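Local coordinates for De novo designed protein Foldit4 (PDB 6WI5) that is of no known natural function, being a de novo designed alpha+beta protein with a ferredoxin-like fold, two helices packed on a four-stranded antiparallel sheet, at residues Lys75-Lys78 and Asn79-Val82. Numbering follows the deposited sequence.
Sequences KLDK and NSEV
A type I beta turn from Asp77 to Ser80 joins helix 59-76 to the edge strand 81-87, the last helix-to-strand connection of this ferredoxin-like fold, with an Asx turn at its first residue. The beta turn is identified by the backbone conformations of Lys78 and Asn79, those of the two central residues of a type I turn, and by Ser80 N, which gives a weak hydrogen bond to Asp77 O at 3.3 Å. The Asx turn rests on the bond from Asn79 N to Asp77 OD1, 3.2 Å long and bent to 147° at the hydrogen. This amide meets OD1 from above the carboxylate plane. With CG anti to the backbone N (chi1 -176°), the Asp77 carboxylate lies beside its own carbonyl carbon and hangs over the turn. Its other oxygen, OD2, stands 3.3 Å from Ser80 OG. Ser80 OG lies 3.3 Å from Asp77 O as well, and its single proton could make a weak bond to either oxygen. Asp77 CB also touches Ser80 OG, at 3.1 Å. The exposed side chains of Lys78 and Asn79 run side by side in the same direction, with Lys78 CG 3.9 Å from Asn79 OD1. Beyond the turn, Ser80 touches Ile73 of the preceding helix, and Glu81 pairs through its backbone with Arg10 of the neighbouring strand. Replacing Asp77 by alanine is likely to cost Asn79 N its carboxylate acceptor and the Ser80 hydroxyl one of two candidates, the backbone carbonyl remaining. Asp77 thus accepts from the turn through both side chain and backbone, the Asn79 N bond being the firmer and the long Ser80 bonds probably secondary.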
loop_
_atom_site.group_PDB
_atom_site.type_symbol
_atom_site.label_atom_id
_atom_site.label_comp_id
_atom_site.label_asym_id
_atom_site.label_seq_id
_atom_site.Cartn_x
_atom_site.Cartn_y
_atom_site.Cartn_z
ATOM N N LYS A 75 9.983 -3.922 -6.700
ATOM C CA LYS A 75 10.508 -5.210 -7.141
ATOM C C LYS A 75 9.546 -5.914 -8.091
ATOM O O LYS A 75 9.987 -6.616 -9.007
ATOM C CB LYS A 75 10.808 -6.099 -5.934
ATOM N N LEU A 76 8.238 -5.741 -7.891
ATOM C CA LEU A 76 7.266 -6.357 -8.788
ATOM C C LEU A 76 7.183 -5.609 -10.112
ATOM O O LEU A 76 7.022 -6.225 -11.172
ATOM C CB LEU A 76 5.895 -6.409 -8.116
ATOM C CG LEU A 76 5.753 -7.398 -6.959
ATOM C CD1 LEU A 76 4.470 -7.143 -6.190
ATOM C CD2 LEU A 76 5.790 -8.826 -7.474
ATOM N N ASP A 77 7.292 -4.282 -10.073
ATOM C CA ASP A 77 7.225 -3.467 -11.284
ATOM C C ASP A 77 8.045 -2.209 -11.043
ATOM O O ASP A 77 7.671 -1.371 -10.217
ATOM C CB ASP A 77 5.779 -3.129 -11.640
ATOM C CG ASP A 77 5.659 -2.361 -12.945
ATOM O OD1 ASP A 77 6.671 -2.238 -13.668
ATOM O OD2 ASP A 77 4.548 -1.878 -13.246
ATOM N N LYS A 78 9.160 -2.084 -11.765
ATOM C CA LYS A 78 10.044 -0.936 -11.596
ATOM C C LYS A 78 9.362 0.368 -11.993
ATOM O O LYS A 78 9.621 1.414 -11.387
ATOM C CB LYS A 78 11.321 -1.155 -12.411
ATOM C CG LYS A 78 12.124 0.097 -12.720
ATOM C CD LYS A 78 13.327 -0.244 -13.588
ATOM C CE LYS A 78 12.907 -1.027 -14.825
ATOM N NZ LYS A 78 14.078 -1.474 -15.629
ATOM N N ASN A 79 8.480 0.326 -12.991
ATOM C CA ASN A 79 7.833 1.519 -13.517
ATOM C C ASN A 79 6.488 1.810 -12.854
ATOM O O ASN A 79 5.664 2.524 -13.436
ATOM C CB ASN A 79 7.650 1.392 -15.031
ATOM C CG ASN A 79 8.967 1.238 -15.764
ATOM O OD1 ASN A 79 9.971 1.848 -15.396
ATOM N ND2 ASN A 79 8.971 0.416 -16.808
ATOM N N SER A 80 6.250 1.284 -11.655
ATOM C CA SER A 80 4.981 1.515 -10.978
ATOM C C SER A 80 4.870 2.963 -10.518
ATOM O O SER A 80 5.796 3.509 -9.909
ATOM C CB SER A 80 4.831 0.574 -9.784
ATOM O OG SER A 80 4.392 -0.706 -10.197
ATOM N N GLU A 81 3.731 3.583 -10.814
ATOM C CA GLU A 81 3.418 4.926 -10.344
ATOM C C GLU A 81 2.701 4.807 -9.003
ATOM O O GLU A 81 1.632 4.194 -8.921
ATOM C CB GLU A 81 2.551 5.657 -11.367
ATOM C CG GLU A 81 2.955 7.095 -11.640
ATOM C CD GLU A 81 2.123 7.728 -12.741
ATOM O OE1 GLU A 81 2.103 7.182 -13.865
ATOM O OE2 GLU A 81 1.478 8.766 -12.477
ATOM N N VAL A 82 3.293 5.391 -7.963
ATOM C CA VAL A 82 2.787 5.291 -6.601
ATOM C C VAL A 82 2.612 6.691 -6.032
ATOM O O VAL A 82 3.482 7.554 -6.199
ATOM C CB VAL A 82 3.731 4.462 -5.703
ATOM C CG1 VAL A 82 3.154 4.333 -4.303
ATOM C CG2 VAL A 82 3.981 3.092 -6.312
#